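Local coordinates for protein myosin-I heavy chain (Dictyostelium discoideum, PDB 5EJR) that moves along actin filaments as an ATP-driven motor in the early steps of phagocytosis and adhesion, this chain being a MyTH4-FERM module from its tail, at residues 371-374 with 375-379; 7-11 with 12-16; 243-247 with 248-252; 272-275 with 276-280; 388-391 with 392-396. One frame throughout, in Å; residues are numbered along the deposited sequence. Where two conformers were deposited one is given.

Contact 1 (371-374 with 375-379)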
# COMPACT_ATOMS: atom_id res chain seq x y z
N GLN A 371 23.19 -12.27 22.76
CA GLN A 371 21.76 -12.55 22.58
C GLN A 371 20.88 -11.47 23.25
O GLN A 371 19.66 -11.46 23.05
CB GLN A 371 21.43 -13.91 23.20
CG GLN A 371 22.09 -15.14 22.52
CD GLN A 371 21.67 -16.41 23.24
OE1 GLN A 371 22.08 -16.69 24.39
NE2 GLN A 371 20.77 -17.16 22.64
N VAL A 372 21.48 -10.62 24.09
CA VAL A 372 20.71 -9.67 24.91
C VAL A 372 21.18 -8.21 24.88
O VAL A 372 20.52 -7.34 25.50
CB VAL A 372 20.60 -10.17 26.38
CG1 VAL A 372 19.88 -11.51 26.44
CG2 VAL A 372 21.97 -10.22 27.08
N LEU A 373 22.28 -7.90 24.18
CA LEU A 373 22.70 -6.49 24.08
C LEU A 373 22.87 -6.17 22.62
O LEU A 373 23.51 -6.96 21.93
CB LEU A 373 24.04 -6.23 24.76
CG LEU A 373 24.14 -6.04 26.23
CD1 LEU A 373 25.59 -5.73 26.58
CD2 LEU A 373 23.19 -4.89 26.74
N PRO A 374 22.36 -5.01 22.12
CA PRO A 374 22.62 -4.67 20.70
C PRO A 374 24.07 -4.19 20.54
O PRO A 374 24.64 -3.67 21.50
CB PRO A 374 21.65 -3.52 20.43
CG PRO A 374 21.49 -2.85 21.77
CD PRO A 374 21.59 -3.95 22.81
N ASP A 375 24.62 -4.26 19.32
CA ASP A 375 26.00 -3.80 19.04
C ASP A 375 26.24 -2.36 19.43
O ASP A 375 27.30 -2.04 19.95
CB ASP A 375 26.36 -4.00 17.56
CG ASP A 375 26.46 -5.44 17.12
OD1 ASP A 375 26.34 -6.35 18.00
OD2 ASP A 375 26.67 -5.68 15.92
N GLN A 376 25.24 -1.48 19.20
CA GLN A 376 25.31 -0.05 19.49
C GLN A 376 25.69 0.25 20.96
O GLN A 376 26.50 1.14 21.24
CB GLN A 376 23.98 0.62 19.10
CG GLN A 376 23.71 0.63 17.59
CD GLN A 376 23.05 -0.61 16.99
OE1 GLN A 376 22.93 -1.68 17.61
NE2 GLN A 376 22.62 -0.47 15.73
N ILE A 377 25.15 -0.55 21.90
CA ILE A 377 25.45 -0.44 23.34
C ILE A 377 26.76 -1.20 23.64
O ILE A 377 27.59 -0.73 24.42
CB ILE A 377 24.24 -1.08 24.11
CG1 ILE A 377 22.91 -0.24 23.96
CG2 ILE A 377 24.57 -1.35 25.57
CD1 ILE A 377 22.91 1.08 24.53
N LEU A 378 26.89 -2.42 23.12
CA LEU A 378 28.04 -3.30 23.32
C LEU A 378 29.36 -2.56 22.99
O LEU A 378 30.35 -2.75 23.69
CB LEU A 378 27.92 -4.57 22.44
CG LEU A 378 29.12 -5.57 22.47
CD1 LEU A 378 29.26 -6.26 23.84
CD2 LEU A 378 28.94 -6.67 21.41
N ASN A 379 29.35 -1.73 21.94
CA ASN A 379 30.48 -0.94 21.46
C ASN A 379 31.18 -0.10 22.52
O ASN A 379 32.38 0.17 22.39
CB ASN A 379 30.02 -0.01 20.33
CG ASN A 379 29.87 -0.72 19.03
OD1 ASN A 379 30.12 -1.92 18.94
ND2 ASN A 379 29.31 -0.03 18.03
O HOH W 1 25.32 -7.68 20.09
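Pro374 and Leu378 are joined through the main chain: the N-H of Leu378 points almost straight, at 173°, to Pro374 O, with N and O 3.0 Å apart and the donor in the carbonyl plane. Ile377 N adds a weak bond to the same oxygen at 3.2 Å. Pro374 occupies the N-cap position of the short helix 375-378, within the central, helical lobe of the FERM domain.

The apolar contacts belong to Ile377, which shares its two branches between two partners. With chi1 at -67°, CG1 lies beside the backbone N and meets the proline ring, 3.7 Å from Pro374 CG. The other branch, CG2, is 4.0 Å from Leu373 CD2, the two side chains crossing at about a right angle. Trp331 of helix 317-332 packs on both Leu373 and Pro374, and Trp386 of helix 383-394 on Leu373 and Ile377.

The polar link is a single water, which donates to Leu373 O and to Asp375 OD1, each 2.7 Å from its oxygen. That OD1 also forms a salt bridge with Arg370. A carboxylate in the first turn of a helix, matched by an arginine, may gain a little from the N-terminal end of this one-turn helix.

Contact 2 (7-11 with 12-16)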
# COMPACT_ATOMS: atom_id res chain seq x y z
N ALA A 7 -22.26 1.63 -32.16
CA ALA A 7 -22.08 2.23 -33.49
C ALA A 7 -22.87 3.53 -33.59
O ALA A 7 -22.35 4.50 -34.15
CB ALA A 7 -22.53 1.26 -34.58
N GLN A 8 -24.10 3.58 -33.03
CA GLN A 8 -24.96 4.77 -33.00
C GLN A 8 -24.31 5.89 -32.20
O GLN A 8 -24.38 7.06 -32.60
CB GLN A 8 -26.34 4.45 -32.42
CG GLN A 8 -27.27 3.71 -33.39
CD GLN A 8 -28.56 3.27 -32.74
OE1 GLN A 8 -29.10 3.93 -31.84
NE2 GLN A 8 -29.10 2.16 -33.21
N TRP A 9 -23.64 5.53 -31.07
CA TRP A 9 -22.91 6.46 -30.20
C TRP A 9 -21.67 6.98 -30.96
O TRP A 9 -21.39 8.17 -30.92
CB TRP A 9 -22.51 5.75 -28.88
CG TRP A 9 -21.62 6.55 -27.97
CD1 TRP A 9 -22.00 7.36 -26.94
CD2 TRP A 9 -20.18 6.60 -28.01
NE1 TRP A 9 -20.89 7.91 -26.34
CE2 TRP A 9 -19.76 7.45 -26.96
CE3 TRP A 9 -19.21 5.98 -28.81
CZ2 TRP A 9 -18.42 7.70 -26.70
CZ3 TRP A 9 -17.87 6.25 -28.57
CH2 TRP A 9 -17.49 7.11 -27.53
N ALA A 10 -20.95 6.09 -31.64
CA ALA A 10 -19.75 6.42 -32.40
C ALA A 10 -20.03 7.22 -33.68
O ALA A 10 -19.14 7.91 -34.16
CB ALA A 10 -19.00 5.15 -32.75
N SER A 11 -21.27 7.12 -34.22
CA SER A 11 -21.70 7.81 -35.46
C SER A 11 -21.44 9.33 -35.45
O SER A 11 -21.00 9.88 -36.46
CB SER A 11 -23.16 7.50 -35.78
OG SER A 11 -24.06 8.28 -35.00
N THR A 12 -21.67 9.98 -34.30
CA THR A 12 -21.51 11.43 -34.10
C THR A 12 -20.24 11.80 -33.29
O THR A 12 -20.16 12.94 -32.82
CB THR A 12 -22.77 11.98 -33.41
OG1 THR A 12 -22.89 11.39 -32.10
CG2 THR A 12 -24.05 11.72 -34.21
N ARG A 13 -19.29 10.86 -33.11
CA ARG A 13 -18.09 11.10 -32.29
C ARG A 13 -16.79 10.56 -32.88
O ARG A 13 -15.74 11.19 -32.71
CB ARG A 13 -18.27 10.53 -30.86
CG ARG A 13 -19.44 11.12 -30.06
CD ARG A 13 -19.72 10.29 -28.83
NE ARG A 13 -20.74 10.87 -27.95
CZ ARG A 13 -22.05 10.64 -28.05
NH1 ARG A 13 -22.52 9.85 -29.00
NH2 ARG A 13 -22.89 11.21 -27.20
N PHE A 14 -16.83 9.40 -33.54
CA PHE A 14 -15.63 8.82 -34.14
C PHE A 14 -15.21 9.62 -35.36
O PHE A 14 -16.07 10.16 -36.06
CB PHE A 14 -15.88 7.35 -34.53
CG PHE A 14 -15.35 6.28 -33.59
CD1 PHE A 14 -15.57 6.36 -32.22
CD2 PHE A 14 -14.69 5.16 -34.08
CE1 PHE A 14 -15.11 5.36 -31.35
CE2 PHE A 14 -14.23 4.15 -33.22
CZ PHE A 14 -14.44 4.27 -31.86
N ARG A 15 -13.89 9.70 -35.61
CA ARG A 15 -13.32 10.40 -36.76
C ARG A 15 -13.84 9.79 -38.07
O ARG A 15 -14.36 10.51 -38.92
CB ARG A 15 -11.78 10.34 -36.73
CG ARG A 15 -11.13 11.10 -35.57
CD ARG A 15 -9.67 11.36 -35.86
NE ARG A 15 -8.92 11.81 -34.68
CZ ARG A 15 -8.84 13.08 -34.28
NH1 ARG A 15 -9.49 14.04 -34.94
NH2 ARG A 15 -8.12 13.40 -33.21
N SER A 16 -13.74 8.43 -38.19
CA SER A 16 -14.16 7.63 -39.35
C SER A 16 -15.61 7.83 -39.76
O SER A 16 -15.91 7.84 -40.96
CB SER A 16 -13.85 6.15 -39.13
OG SER A 16 -14.64 5.62 -38.08
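Ala10 and Arg13, their CA atoms 5.0 Å apart, stand where the chain turns from helix 5-11 into helix 15-25, with Phe14 as N-cap of the second. One carbonyl serves two N-H groups: Ala10 O accepts from Phe14 N at 2.8 Å, nearly straight at 167°, and from Arg13 N at 3.1 Å, the latter donor standing well above the carbonyl plane.

Trp9 and Arg13 carry the side-chain contact. The indole has CG anti to the backbone N (chi1 173°), which sets one face of it against the extended arginine. The guanidinium lies flat on that face, planes only 3° apart, and CZ is 3.7 Å from the centroid of the five-membered ring, a cation-pi stack; CD adds a CH-pi contact to the same ring. In its own plane the guanidinium sends NH1 to a lone pair of Trp9 O, 2.8 Å away. A leucine at Trp9 would probably leave the guanidinium with its carbonyl bond but no flat surface to lie on, freer to swing away. Beyond, Phe14 CE1 meets the indole edge at CZ3, 4.0 Å off, while Ala10 CB sits over the phenyl face.

Both aromatic side chains also touch Cys109 of helix 104-113. This is an arginine-aromatic stack four residues apart, spanning the break between consecutive helices in the N-terminal, MyTH4-containing helical part of the chain.

Contact 3 (243-247 with 248-252). With EDO (1,2-ethanediol), chain G.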
# COMPACT_ATOMS: atom_id res chain seq x y z
N TYR A 243 -4.16 -14.50 13.96
CA TYR A 243 -3.09 -14.68 14.94
C TYR A 243 -3.61 -14.97 16.35
O TYR A 243 -2.92 -15.60 17.13
CB TYR A 243 -2.17 -13.46 14.93
CG TYR A 243 -0.80 -13.74 15.49
CD1 TYR A 243 0.21 -14.28 14.69
CD2 TYR A 243 -0.49 -13.47 16.82
CE1 TYR A 243 1.47 -14.55 15.20
CE2 TYR A 243 0.76 -13.76 17.35
CZ TYR A 243 1.75 -14.29 16.53
OH TYR A 243 3.01 -14.51 17.02
N GLY A 244 -4.82 -14.51 16.65
CA GLY A 244 -5.44 -14.72 17.95
C GLY A 244 -5.48 -13.48 18.83
O GLY A 244 -5.76 -13.61 20.02
N ILE A 245 -5.21 -12.27 18.27
CA ILE A 245 -5.27 -11.02 19.05
C ILE A 245 -6.77 -10.79 19.35
O ILE A 245 -7.59 -11.01 18.45
CB ILE A 245 -4.63 -9.86 18.22
CG1 ILE A 245 -3.10 -10.09 18.01
CG2 ILE A 245 -4.92 -8.47 18.85
CD1 ILE A 245 -2.49 -9.34 16.82
N SER A 246 -7.12 -10.42 20.60
CA SER A 246 -8.50 -10.21 20.99
C SER A 246 -9.08 -9.02 20.28
O SER A 246 -8.36 -8.09 19.92
CB SER A 246 -8.66 -10.06 22.50
OG SER A 246 -8.44 -8.72 22.93
N GLN A 247 -10.41 -9.04 20.14
CA GLN A 247 -11.18 -8.01 19.45
C GLN A 247 -10.80 -6.60 19.89
O GLN A 247 -10.53 -5.76 19.03
CB GLN A 247 -12.69 -8.27 19.61
CG GLN A 247 -13.63 -7.08 19.30
CD GLN A 247 -13.45 -6.48 17.93
OE1 GLN A 247 -13.16 -7.17 16.94
NE2 GLN A 247 -13.56 -5.17 17.85
N GLN A 248 -10.72 -6.36 21.19
CA GLN A 248 -10.42 -5.03 21.73
C GLN A 248 -8.99 -4.53 21.47
O GLN A 248 -8.77 -3.32 21.48
CB GLN A 248 -10.74 -4.97 23.23
CG GLN A 248 -12.24 -4.96 23.53
CD GLN A 248 -12.96 -3.75 22.98
OE1 GLN A 248 -12.88 -2.64 23.53
NE2 GLN A 248 -13.69 -3.92 21.89
N SER A 249 -8.04 -5.45 21.22
CA SER A 249 -6.64 -5.07 20.99
C SER A 249 -6.29 -4.80 19.54
O SER A 249 -5.27 -4.16 19.26
CB SER A 249 -5.71 -6.17 21.51
OG SER A 249 -5.86 -6.35 22.91
N ILE A 250 -7.11 -5.29 18.62
CA ILE A 250 -6.87 -5.21 17.18
C ILE A 250 -6.65 -3.77 16.70
O ILE A 250 -5.75 -3.53 15.88
CB ILE A 250 -7.99 -5.98 16.41
CG1 ILE A 250 -7.69 -7.50 16.52
CG2 ILE A 250 -8.04 -5.56 14.93
CD1 ILE A 250 -8.74 -8.44 16.07
N LYS A 251 -7.37 -2.81 17.29
CA LYS A 251 -7.22 -1.40 16.92
C LYS A 251 -5.84 -0.83 17.24
O LYS A 251 -5.53 0.23 16.75
CB LYS A 251 -8.30 -0.52 17.57
CG LYS A 251 -8.21 -0.41 19.09
CD LYS A 251 -9.32 0.47 19.70
CE LYS A 251 -10.73 -0.09 19.56
NZ LYS A 251 -10.97 -1.26 20.43
N MET A 252 -5.05 -1.49 18.09
CA MET A 252 -3.74 -0.99 18.52
C MET A 252 -2.70 -1.35 17.51
O MET A 252 -1.57 -0.90 17.62
CB MET A 252 -3.33 -1.61 19.90
CG MET A 252 -4.35 -1.42 21.02
SD MET A 252 -4.76 0.32 21.21
CE MET A 252 -6.20 0.19 22.33
C1 EDO G . -5.65 -3.51 24.63
O1 EDO G . -6.02 -2.17 24.86
C2 EDO G . -4.12 -3.68 24.81
O2 EDO G . -3.81 -5.07 24.87
O HOH W 2 -10.13 -3.23 18.42
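Ser246 and Ser249 begin a short turn, at the start of which Ser246 O accepts twice. It takes Ser249 N at 3.0 Å, a donor that stands above the carbonyl plane, and holds Ile250 N weakly at 3.3 Å. Ile250 N is also weakly shared with Gln247 O; residues 248-252 keep helical phi/psi although the regular bonds are missing.

Gln247 O is better served by a water that donates to it over 2.6 Å. The same water accepts from Lys251 twice, from its N at 3.0 Å and from its NZ at 2.9 Å. The lysine can reach back because its chain is folded, with chi1, chi3 and chi4 all near 60° to 70°; NZ then also donates to Gln248 O, 3.2 Å away. Ser249 OG is hydrogen-bonded to Asp316 OD2, which also binds Ser246 N, so one carboxylate oxygen ties Ser246 to Ser249. A 1,2-ethanediol, probably from the crystallisation liquor, donates its O2 to Ser249 OG at 3.1 Å.

The apolar part of the contact is Ile245 CG2, 3.7 Å from Ile250 CG1. Gly244, with positive phi, is the C-prime residue of the Schellman motif ending helix 232-243. Both isoleucines pack on Cys240 of that helix, Ile245 also on Ile318 and Leu322 of helix 317-332, and Met252 leads into strand 253-259 of the ubiquitin-like lobe.

Contact 4 (272-275 with 276-280)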
# COMPACT_ATOMS: atom_id res chain seq x y z
N ASP A 272 -5.28 3.22 2.91
CA ASP A 272 -4.81 2.90 1.57
C ASP A 272 -5.43 1.55 1.13
O ASP A 272 -5.76 0.70 1.98
CB ASP A 272 -3.28 2.73 1.55
CG ASP A 272 -2.42 3.98 1.56
OD1 ASP A 272 -2.98 5.11 1.63
OD2 ASP A 272 -1.17 3.84 1.51
N MET A 273 -5.53 1.36 -0.20
CA MET A 273 -5.97 0.12 -0.84
C MET A 273 -4.73 -0.72 -0.90
O MET A 273 -3.71 -0.23 -1.39
CB MET A 273 -6.44 0.39 -2.28
CG MET A 273 -7.66 1.25 -2.36
SD MET A 273 -8.87 0.73 -1.15
CE MET A 273 -10.31 0.93 -2.08
N ILE A 274 -4.80 -1.96 -0.41
CA ILE A 274 -3.61 -2.85 -0.44
C ILE A 274 -3.04 -3.03 -1.85
O ILE A 274 -1.82 -2.96 -2.03
CB ILE A 274 -3.82 -4.22 0.29
CG1 ILE A 274 -2.56 -5.12 0.17
CG2 ILE A 274 -5.10 -4.94 -0.19
CD1 ILE A 274 -2.46 -6.21 1.20
N TYR A 275 -3.92 -3.14 -2.86
CA TYR A 275 -3.46 -3.29 -4.25
C TYR A 275 -2.79 -2.03 -4.79
O TYR A 275 -1.83 -2.15 -5.57
CB TYR A 275 -4.59 -3.80 -5.16
CG TYR A 275 -4.77 -5.31 -5.10
CD1 TYR A 275 -3.69 -6.17 -5.25
CD2 TYR A 275 -6.04 -5.87 -4.97
CE1 TYR A 275 -3.86 -7.56 -5.22
CE2 TYR A 275 -6.22 -7.25 -4.94
CZ TYR A 275 -5.13 -8.09 -5.07
OH TYR A 275 -5.29 -9.45 -5.04
N ASP A 276 -3.21 -0.82 -4.31
CA ASP A 276 -2.54 0.44 -4.71
C ASP A 276 -1.11 0.47 -4.15
O ASP A 276 -0.20 0.93 -4.83
CB ASP A 276 -3.33 1.67 -4.27
CG ASP A 276 -4.58 1.96 -5.09
OD1 ASP A 276 -4.69 1.44 -6.23
OD2 ASP A 276 -5.44 2.74 -4.61
N VAL A 277 -0.92 -0.08 -2.92
CA VAL A 277 0.38 -0.17 -2.27
C VAL A 277 1.27 -1.14 -3.06
O VAL A 277 2.44 -0.83 -3.29
CB VAL A 277 0.30 -0.59 -0.77
CG1 VAL A 277 1.68 -0.67 -0.14
CG2 VAL A 277 -0.62 0.31 0.04
N LEU A 278 0.73 -2.30 -3.47
CA LEU A 278 1.53 -3.27 -4.22
C LEU A 278 2.03 -2.73 -5.55
O LEU A 278 3.17 -3.03 -5.93
CB LEU A 278 0.81 -4.62 -4.40
CG LEU A 278 0.61 -5.43 -3.11
CD1 LEU A 278 -0.45 -6.52 -3.32
CD2 LEU A 278 1.94 -6.04 -2.63
N ALA A 279 1.22 -1.89 -6.21
CA ALA A 279 1.57 -1.25 -7.48
C ALA A 279 2.70 -0.23 -7.22
O ALA A 279 3.73 -0.28 -7.89
CB ALA A 279 0.35 -0.57 -8.07
N ARG A 280 2.55 0.60 -6.16
CA ARG A 280 3.57 1.56 -5.72
C ARG A 280 4.92 0.92 -5.44
O ARG A 280 5.94 1.52 -5.74
CB ARG A 280 3.08 2.36 -4.51
CG ARG A 280 2.20 3.53 -4.94
CD ARG A 280 1.31 4.05 -3.82
NE ARG A 280 0.27 4.92 -4.36
CZ ARG A 280 -0.89 5.18 -3.76
NH1 ARG A 280 -1.18 4.62 -2.58
NH2 ARG A 280 -1.78 5.99 -4.33
O HOH W 3 0.80 3.82 -0.33
O HOH W 4 -3.41 5.47 -1.16
O HOH W 5 -5.28 3.74 -2.08
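Asp272 and Arg280 have similar first torsions, chi1 -77° and -83°, each placing CG beside its own backbone N, which bring their charged ends within water-bridging distance; the arginine runs extended from CG to NE. The charged groups do not quite meet. OD2 of Asp272 is 4.2 Å from NH1 of Arg280, beyond a salt bridge, with the carboxylate and guanidinium planes 63° apart. Two waters fill the role of a direct bond. One donates to Asp272 OD2 at 2.7 Å and accepts from Arg280 NH1 at 3.1 Å; the other donates weakly to OD1 and takes NH1 at 2.8 Å.

A third water ties Asp276 to the start of the helix, donating to its OD2 at 2.7 Å and accepting from Met273 N at 3.0 Å. Met273 is the N-cap residue, and its O receives Val277 N. Asp276 OD1 also pairs with Arg188 and Met190 N, and OD2 with Lys189 N. Replacing Asp276 by alanine removes the carboxylate and would probably cost Arg188 this counter-charge, the N-H groups of Lys189 and Met190 this acceptor, and the water on Met273 N its second hold.

On another side, Leu278 CD1 approaches the Tyr275 ring obliquely, 3.8 Å from Tyr275 CD1. Helix 274-283 lies in the ubiquitin-like lobe: Ile274, Val277 and Leu278 pack on Phe292 of strand 290-296, Ile274 on helix 232-243, and Tyr275 on helix 194-205.

Contact 5 (388-391 with 392-396)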
# COMPACT_ATOMS: atom_id res chain seq x y z
N SER A 388 31.25 -9.13 33.28
CA SER A 388 31.44 -8.77 34.68
C SER A 388 30.28 -7.88 35.22
O SER A 388 29.79 -8.14 36.32
CB SER A 388 32.77 -8.05 34.85
OG SER A 388 33.03 -7.89 36.23
N MET A 389 29.86 -6.85 34.46
CA MET A 389 28.78 -5.95 34.89
C MET A 389 27.42 -6.68 34.93
O MET A 389 26.63 -6.47 35.84
CB MET A 389 28.70 -4.71 33.98
CG MET A 389 29.82 -3.73 34.22
SD MET A 389 29.67 -2.28 33.17
CE MET A 389 28.45 -1.33 34.12
N ILE A 390 27.17 -7.54 33.95
CA ILE A 390 25.95 -8.34 33.86
C ILE A 390 25.93 -9.38 35.00
O ILE A 390 24.92 -9.52 35.69
CB ILE A 390 25.79 -8.92 32.44
CG1 ILE A 390 25.50 -7.79 31.44
CG2 ILE A 390 24.70 -9.97 32.38
CD1 ILE A 390 25.78 -8.11 30.00
N GLU A 391 27.10 -10.04 35.25
CA GLU A 391 27.21 -10.99 36.36
C GLU A 391 26.82 -10.30 37.70
O GLU A 391 26.06 -10.87 38.48
CB GLU A 391 28.64 -11.57 36.38
CG GLU A 391 28.96 -12.46 37.55
CD GLU A 391 30.39 -12.95 37.41
OE1 GLU A 391 31.29 -12.14 37.69
OE2 GLU A 391 30.61 -14.05 36.86
N SER A 392 27.26 -9.07 37.91
CA SER A 392 26.91 -8.31 39.11
C SER A 392 25.37 -8.04 39.25
O SER A 392 24.83 -8.17 40.34
CB SER A 392 27.71 -7.02 39.19
OG SER A 392 29.07 -7.30 39.48
N GLN A 393 24.70 -7.70 38.15
CA GLN A 393 23.25 -7.44 38.18
C GLN A 393 22.43 -8.70 38.39
O GLN A 393 21.37 -8.65 39.06
CB GLN A 393 22.79 -6.67 36.93
CG GLN A 393 23.46 -5.29 36.84
CD GLN A 393 23.21 -4.43 38.07
OE1 GLN A 393 22.13 -4.45 38.68
NE2 GLN A 393 24.24 -3.73 38.51
N ILE A 394 22.92 -9.84 37.86
CA ILE A 394 22.30 -11.15 38.02
C ILE A 394 22.23 -11.52 39.53
O ILE A 394 21.20 -12.07 39.96
CB ILE A 394 22.96 -12.23 37.11
CG1 ILE A 394 22.57 -11.96 35.62
CG2 ILE A 394 22.56 -13.66 37.54
CD1 ILE A 394 23.26 -12.81 34.57
N PHE A 395 23.27 -11.15 40.33
CA PHE A 395 23.29 -11.33 41.80
C PHE A 395 22.13 -10.59 42.49
O PHE A 395 21.70 -11.00 43.57
CB PHE A 395 24.59 -10.78 42.40
CG PHE A 395 25.87 -11.51 42.07
CD1 PHE A 395 25.91 -12.90 42.06
CD2 PHE A 395 27.04 -10.82 41.82
CE1 PHE A 395 27.09 -13.58 41.76
CE2 PHE A 395 28.22 -11.50 41.50
CZ PHE A 395 28.24 -12.87 41.47
N GLU A 396 21.66 -9.47 41.90
CA GLU A 396 20.59 -8.65 42.48
C GLU A 396 19.20 -9.06 41.98
O GLU A 396 18.20 -8.49 42.41
CB GLU A 396 20.86 -7.16 42.26
CG GLU A 396 22.04 -6.66 43.08
CD GLU A 396 22.39 -5.20 42.91
OE1 GLU A 396 21.53 -4.34 43.20
OE2 GLU A 396 23.55 -4.91 42.54
O HOH W 6 26.66 -3.89 36.97
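Glu391 and Phe395 lie side by side and point the same way. The glutamate leaves its CA with CG anti to the backbone N (chi1 174°) and runs on extended; its CG methylene lies above the ring plane near CZ, on the same side as Glu391 O. Glu391 CG is 4.0 Å from Phe395 CZ, and the carboxylate and ring planes differ by 26°. The same residue meets the ring with its carbonyl, Glu391 O standing over one face toward the rim, 3.5 Å from Phe395 CD2. Phe395 N is bound to that oxygen only weakly, at 3.4 Å.

Ser392 is held mainly by its backbone, N donating to Ser388 O over 3.1 Å, while its CB rests near Met389 O. The N-H to O bonds are rungs of the i to i+4 ladder of an alpha helix, here helix 383-394 in the helical central lobe of the FERM domain, and the surface-facing side of it, since Glu391 and Phe395 are both exposed.

Ile390 belongs to the inner side. Its O takes Ile394 N at 3.0 Å, almost along the C=O axis, and its CG2 lies 3.9 Å from Ile394 CD1, the two side chains slanting past each other. Ile390 also packs on Ala348 and Ile352 of helix 341-355. Between Met389 and Gln393 a water donates to Met389 O, 2.8 Å away, and accepts from Gln393 NE2 at 2.9 Å, reached because the glutamine bends at chi2.

Overall arrangement
Along the chain the order is contact 2, contact 3, contact 4, contact 1 and contact 5, following one another without nesting. Contact 2 lies in the N-terminal, MyTH4-containing helical part; the other four lie in the FERM domain, contacts 3 and 4 in its ubiquitin-like lobe with centres about 24 Å apart, contacts 1 and 5 in its helical central lobe with centres about 16 Å apart. Only this last pair touches, Leu373 CD1 meeting Ile390 CD1 at 4.2 Å, where helix 375-378 is followed by helix 383-394. Centres of contacts 2 and 5 are about 86 Å apart, on opposite sides of the chain's centre, whereas contact 4 is near that centre, where the ubiquitin-like lobe meets residues 188-190 and helix 194-205, consistent with the MyTH4-FERM junction.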